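Local atomic coordinates of oligogalacturonate lyase (Vibrio parahaemolyticus RIMD 2210633, PDB entry 3C5M), a protein that probably cleaves oligogalacturonides, short fragments of pectin, by a lyase reaction, and carries a manganese ion in a seven-bladed beta-propeller. Residues 254-267 and 276-288. Numbering follows the deposited sequence.
Sequences YVSYFKGQTDRVIY and NEEVMVMPPCSHL. With MN (manganese (II) ion), chain D.
Ile266 and Met280 meet through their backbones, Ile266 N giving a hydrogen bond of 2.8 Å to Met280 O. Both Ile266 N and Ile266 O face strand 276-281, and Val279 N donates to Ile266 O at 3.0 Å. Farther on, Met282 N reaches Arg264 O in a weak, bent bond. The N-to-C directions of 264-267 and 276-281 lie 141° apart, antiparallel with a marked splay.

This pairing sets the outermost strand 276-281 against 264-269 in a four-stranded antiparallel blade of the seven-bladed propeller. After it the chain passes to strand 285-290, the first of the next blade, where His287 NE2 binds manganese at 2.0 Å, with Gln350, His353, His355 and a water completing the site.

Apolar side chains fill the join between blades. Leu288 brings CD2 to Ile266 CD1 at 3.7 Å, and the same methyl also meets Val255 CG2. The side chain of the selenomethionine Met282 turns back on itself at its outer bonds, which carries its CE to 3.7 Å from Val255 CG2. Met297 and Leu325 of the following blade pack against this cluster, touching Ile266 in both cases.

Polar and aromatic contacts flank it. In Arg264 a bend about chi3 (64°) turns the guanidinium so that NH1 reaches Cys285 O, a weak bond of 3.1 Å. Tyr267 lays one ring face over Glu278 CA, 3.4 Å from CE1 of the ring, while Lys232 makes a cation-pi contact with the same ring and hydrogen-bonds Tyr254 OH.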
loop_
_atom_site.group_PDB
_atom_site.type_symbol
_atom_site.label_atom_id
_atom_site.label_comp_id
_atom_site.label_asym_id
_atom_site.label_seq_id
_atom_site.Cartn_x
_atom_site.Cartn_y
_atom_site.Cartn_z
ATOM N N TYR A 254 6.040 11.954 -3.695
ATOM C CA TYR A 254 5.079 11.716 -4.763
ATOM C C TYR A 254 5.715 11.862 -6.147
ATOM O O TYR A 254 6.897 12.170 -6.274
ATOM C CB TYR A 254 3.882 12.652 -4.629
ATOM C CG TYR A 254 4.225 14.106 -4.786
ATOM C CD1 TYR A 254 4.721 14.848 -3.713
ATOM C CD2 TYR A 254 4.105 14.734 -6.030
ATOM C CE1 TYR A 254 5.094 16.180 -3.878
ATOM C CE2 TYR A 254 4.475 16.056 -6.205
ATOM C CZ TYR A 254 4.971 16.774 -5.129
ATOM O OH TYR A 254 5.372 18.074 -5.326
ATOM N N VAL A 255 4.920 11.623 -7.180
ATOM C CA VAL A 255 5.386 11.711 -8.556
ATOM C C VAL A 255 4.547 12.705 -9.345
ATOM O O VAL A 255 3.321 12.695 -9.272
ATOM C CB VAL A 255 5.286 10.346 -9.255
ATOM C CG1 VAL A 255 5.739 10.465 -10.706
ATOM C CG2 VAL A 255 6.125 9.324 -8.506
ATOM N N SER A 256 5.207 13.560 -10.112
ATOM C CA SER A 256 4.490 14.539 -10.911
ATOM C C SER A 256 4.860 14.414 -12.379
ATOM O O SER A 256 5.972 13.999 -12.714
ATOM C CB SER A 256 4.792 15.957 -10.417
ATOM O OG SER A 256 6.163 16.269 -10.566
ATOM N N TYR A 257 3.915 14.769 -13.247
ATOM C CA TYR A 257 4.113 14.714 -14.693
ATOM C C TYR A 257 3.607 15.996 -15.328
ATOM O O TYR A 257 2.472 16.403 -15.104
ATOM C CB TYR A 257 3.377 13.510 -15.298
ATOM C CG TYR A 257 3.542 13.370 -16.806
ATOM C CD1 TYR A 257 2.714 14.070 -17.696
ATOM C CD2 TYR A 257 4.549 12.564 -17.347
ATOM C CE1 TYR A 257 2.889 13.973 -19.084
ATOM C CE2 TYR A 257 4.732 12.464 -18.733
ATOM C CZ TYR A 257 3.900 13.172 -19.593
ATOM O OH TYR A 257 4.094 13.093 -20.956
ATOM N N PHE A 258 4.463 16.626 -16.121
ATOM C CA PHE A 258 4.117 17.868 -16.802
ATOM C C PHE A 258 3.807 17.582 -18.271
ATOM O O PHE A 258 4.607 16.951 -18.971
ATOM C CB PHE A 258 5.286 18.850 -16.707
ATOM C CG PHE A 258 5.772 19.086 -15.301
ATOM C CD1 PHE A 258 5.214 20.086 -14.514
ATOM C CD2 PHE A 258 6.784 18.299 -14.762
ATOM C CE1 PHE A 258 5.660 20.299 -13.210
ATOM C CE2 PHE A 258 7.237 18.504 -13.459
ATOM C CZ PHE A 258 6.674 19.505 -12.685
ATOM N N LYS A 259 2.648 18.040 -18.738
ATOM C CA LYS A 259 2.261 17.826 -20.129
ATOM C C LYS A 259 3.235 18.545 -21.051
ATOM O O LYS A 259 3.333 19.777 -21.040
ATOM C CB LYS A 259 0.835 18.333 -20.389
ATOM C CG LYS A 259 0.586 19.782 -19.972
ATOM C CD LYS A 259 -0.770 20.307 -20.464
ATOM C CE LYS A 259 -0.729 20.757 -21.932
ATOM N NZ LYS A 259 -0.379 19.670 -22.889
ATOM N N GLY A 260 3.964 17.766 -21.841
ATOM C CA GLY A 260 4.922 18.349 -22.758
ATOM C C GLY A 260 6.338 18.293 -22.226
ATOM O O GLY A 260 7.215 19.019 -22.687
ATOM N N GLN A 261 6.569 17.436 -21.241
ATOM C CA GLN A 261 7.905 17.306 -20.687
ATOM C C GLN A 261 8.342 15.847 -20.807
ATOM O O GLN A 261 9.509 15.508 -20.583
ATOM C CB GLN A 261 7.926 17.766 -19.226
ATOM C CG GLN A 261 9.328 17.918 -18.641
ATOM C CD GLN A 261 9.318 18.412 -17.204
ATOM O OE1 GLN A 261 8.809 19.498 -16.910
ATOM N NE2 GLN A 261 9.881 17.614 -16.300
ATOM N N THR A 262 7.390 14.996 -21.179
ATOM C CA THR A 262 7.623 13.568 -21.359
ATOM C C THR A 262 8.536 12.924 -20.309
ATOM O O THR A 262 9.188 11.914 -20.583
ATOM C CB THR A 262 8.195 13.273 -22.773
ATOM O OG1 THR A 262 8.155 11.862 -23.020
ATOM C CG2 THR A 262 9.641 13.756 -22.891
ATOM N N ASP A 263 8.579 13.508 -19.111
ATOM C CA ASP A 263 9.392 12.978 -18.009
ATOM C C ASP A 263 8.740 13.122 -16.644
ATOM O O ASP A 263 8.310 14.206 -16.254
ATOM C CB ASP A 263 10.767 13.639 -17.971
ATOM C CG ASP A 263 11.737 12.992 -18.929
ATOM O OD1 ASP A 263 11.519 13.108 -20.158
ATOM O OD2 ASP A 263 12.710 12.358 -18.455
ATOM N N ARG A 264 8.689 12.011 -15.924
ATOM C CA ARG A 264 8.098 11.963 -14.599
ATOM C C ARG A 264 9.196 12.156 -13.561
ATOM O O ARG A 264 10.261 11.556 -13.663
ATOM C CB ARG A 264 7.413 10.611 -14.412
ATOM C CG ARG A 264 6.389 10.310 -15.497
ATOM C CD ARG A 264 6.471 8.865 -15.962
ATOM N NE ARG A 264 6.142 7.909 -14.903
ATOM C CZ ARG A 264 4.953 7.820 -14.311
ATOM N NH1 ARG A 264 4.753 6.917 -13.358
ATOM N NH2 ARG A 264 3.966 8.630 -14.670
ATOM N N VAL A 265 8.945 13.004 -12.570
ATOM C CA VAL A 265 9.943 13.247 -11.537
ATOM C C VAL A 265 9.394 13.094 -10.124
ATOM O O VAL A 265 8.290 13.545 -9.822
ATOM C CB VAL A 265 10.562 14.652 -11.681
ATOM C CG1 VAL A 265 11.409 14.709 -12.927
ATOM C CG2 VAL A 265 9.475 15.699 -11.753
ATOM N N ILE A 266 10.177 12.447 -9.266
ATOM C CA ILE A 266 9.791 12.223 -7.883
ATOM C C ILE A 266 9.976 13.511 -7.091
ATOM O O ILE A 266 10.918 14.263 -7.323
ATOM C CB ILE A 266 10.649 11.129 -7.242
ATOM C CG1 ILE A 266 10.585 9.858 -8.088
ATOM C CG2 ILE A 266 10.167 10.858 -5.830
ATOM C CD1 ILE A 266 11.467 8.726 -7.588
ATOM N N TYR A 267 9.078 13.754 -6.146
ATOM C CA TYR A 267 9.130 14.959 -5.338
ATOM C C TYR A 267 8.960 14.651 -3.867
ATOM O O TYR A 267 8.261 13.713 -3.510
ATOM C CB TYR A 267 8.019 15.917 -5.775
ATOM C CG TYR A 267 8.408 16.903 -6.847
ATOM C CD1 TYR A 267 9.021 18.111 -6.519
ATOM C CD2 TYR A 267 8.166 16.633 -8.191
ATOM C CE1 TYR A 267 9.379 19.028 -7.503
ATOM C CE2 TYR A 267 8.523 17.542 -9.180
ATOM C CZ TYR A 267 9.126 18.736 -8.830
ATOM O OH TYR A 267 9.471 19.640 -9.807
ATOM N N ASN A 276 7.814 22.018 -1.317
ATOM C CA ASN A 276 8.174 20.861 -2.129
ATOM C C ASN A 276 9.516 21.039 -2.830
ATOM O O ASN A 276 9.979 22.156 -3.032
ATOM C CB ASN A 276 7.073 20.581 -3.160
ATOM C CG ASN A 276 5.714 20.346 -2.513
ATOM O OD1 ASN A 276 5.153 21.236 -1.873
ATOM N ND2 ASN A 276 5.182 19.144 -2.676
ATOM N N GLU A 277 10.141 19.927 -3.190
ATOM C CA GLU A 277 11.426 19.960 -3.871
ATOM C C GLU A 277 11.679 18.667 -4.640
ATOM O O GLU A 277 11.456 17.566 -4.133
ATOM C CB GLU A 277 12.559 20.198 -2.870
ATOM C CG GLU A 277 12.556 19.248 -1.686
ATOM C CD GLU A 277 13.782 19.413 -0.808
ATOM O OE1 GLU A 277 14.897 19.096 -1.278
ATOM O OE2 GLU A 277 13.632 19.864 0.349
ATOM N N GLU A 278 12.143 18.817 -5.874
ATOM C CA GLU A 278 12.438 17.692 -6.748
ATOM C C GLU A 278 13.582 16.850 -6.179
ATOM O O GLU A 278 14.515 17.384 -5.581
ATOM C CB GLU A 278 12.806 18.226 -8.132
ATOM C CG GLU A 278 13.100 17.172 -9.177
ATOM C CD GLU A 278 13.536 17.786 -10.499
ATOM O OE1 GLU A 278 12.762 18.598 -11.056
ATOM O OE2 GLU A 278 14.647 17.456 -10.976
ATOM N N VAL A 279 13.495 15.535 -6.360
ATOM C CA VAL A 279 14.521 14.622 -5.872
ATOM C C VAL A 279 15.244 13.905 -7.014
ATOM O O VAL A 279 16.469 13.778 -6.991
ATOM C CB VAL A 279 13.930 13.564 -4.922
ATOM C CG1 VAL A 279 12.849 12.791 -5.627
ATOM C CG2 VAL A 279 15.025 12.621 -4.447
HETATM N N MSE A 280 14.489 13.430 -8.002
HETATM C CA MSE A 280 15.083 12.751 -9.148
HETATM C C MSE A 280 14.058 12.324 -10.193
HETATM O O MSE A 280 12.853 12.462 -9.986
HETATM C CB MSE A 280 15.877 11.526 -8.698
HETATM C CG MSE A 280 15.045 10.278 -8.466
HETATM SE SE MSE A 280 16.127 8.666 -8.152
HETATM C CE MSE A 280 15.892 8.546 -6.249
ATOM N N VAL A 281 14.548 11.813 -11.318
ATOM C CA VAL A 281 13.682 11.350 -12.397
ATOM C C VAL A 281 12.940 10.110 -11.949
ATOM O O VAL A 281 13.230 9.545 -10.899
ATOM C CB VAL A 281 14.479 10.977 -13.638
ATOM C CG1 VAL A 281 15.265 12.174 -14.120
ATOM C CG2 VAL A 281 15.406 9.810 -13.318
HETATM N N MSE A 282 12.001 9.665 -12.766
HETATM C CA MSE A 282 11.198 8.505 -12.423
HETATM C C MSE A 282 11.128 7.536 -13.573
HETATM O O MSE A 282 10.507 7.827 -14.597
HETATM C CB MSE A 282 9.777 8.952 -12.079
HETATM C CG MSE A 282 9.297 8.611 -10.675
HETATM SE SE MSE A 282 8.736 6.802 -10.402
HETATM C CE MSE A 282 6.977 6.887 -11.221
ATOM N N PRO A 283 11.768 6.367 -13.431
ATOM C CA PRO A 283 11.719 5.389 -14.521
ATOM C C PRO A 283 10.275 4.914 -14.736
ATOM O O PRO A 283 9.431 5.039 -13.845
ATOM C CB PRO A 283 12.649 4.282 -14.035
ATOM C CG PRO A 283 12.558 4.391 -12.538
ATOM C CD PRO A 283 12.573 5.874 -12.302
ATOM N N PRO A 284 9.973 4.366 -15.922
ATOM C CA PRO A 284 8.618 3.888 -16.224
ATOM C C PRO A 284 8.106 2.869 -15.202
ATOM O O PRO A 284 8.220 1.659 -15.417
ATOM C CB PRO A 284 8.781 3.281 -17.615
ATOM C CG PRO A 284 10.197 2.752 -17.576
ATOM C CD PRO A 284 10.929 3.910 -16.949
ATOM N N CYS A 285 7.534 3.353 -14.099
ATOM C CA CYS A 285 7.031 2.463 -13.049
ATOM C C CYS A 285 5.632 2.787 -12.555
ATOM O O CYS A 285 5.225 3.944 -12.550
ATOM C CB CYS A 285 7.988 2.467 -11.857
ATOM S SG CYS A 285 9.596 1.729 -12.202
ATOM N N SER A 286 4.906 1.764 -12.114
ATOM C CA SER A 286 3.543 1.956 -11.624
ATOM C C SER A 286 3.513 2.483 -10.206
ATOM O O SER A 286 3.087 3.605 -9.964
ATOM C CB SER A 286 2.759 0.643 -11.665
ATOM O OG SER A 286 2.580 0.189 -12.992
ATOM N N HIS A 287 3.967 1.662 -9.268
ATOM C CA HIS A 287 3.967 2.046 -7.863
ATOM C C HIS A 287 5.348 2.494 -7.438
ATOM O O HIS A 287 6.330 2.206 -8.117
ATOM C CB HIS A 287 3.534 0.872 -6.980
ATOM C CG HIS A 287 2.359 0.116 -7.510
ATOM N ND1 HIS A 287 2.448 -0.716 -8.603
ATOM C CD2 HIS A 287 1.068 0.068 -7.103
ATOM C CE1 HIS A 287 1.261 -1.244 -8.848
ATOM N NE2 HIS A 287 0.407 -0.783 -7.953
ATOM N N LEU A 288 5.417 3.191 -6.306
ATOM C CA LEU A 288 6.684 3.672 -5.781
ATOM C C LEU A 288 6.665 3.628 -4.261
ATOM O O LEU A 288 5.727 4.101 -3.636
ATOM C CB LEU A 288 6.940 5.100 -6.256
ATOM C CG LEU A 288 8.242 5.774 -5.806
ATOM C CD1 LEU A 288 9.451 4.965 -6.251
ATOM C CD2 LEU A 288 8.296 7.167 -6.393
HETATM MN MN MN D . -1.199 -1.552 -7.012
HETATM O O HOH W 1 -2.433 0.004 -8.090
#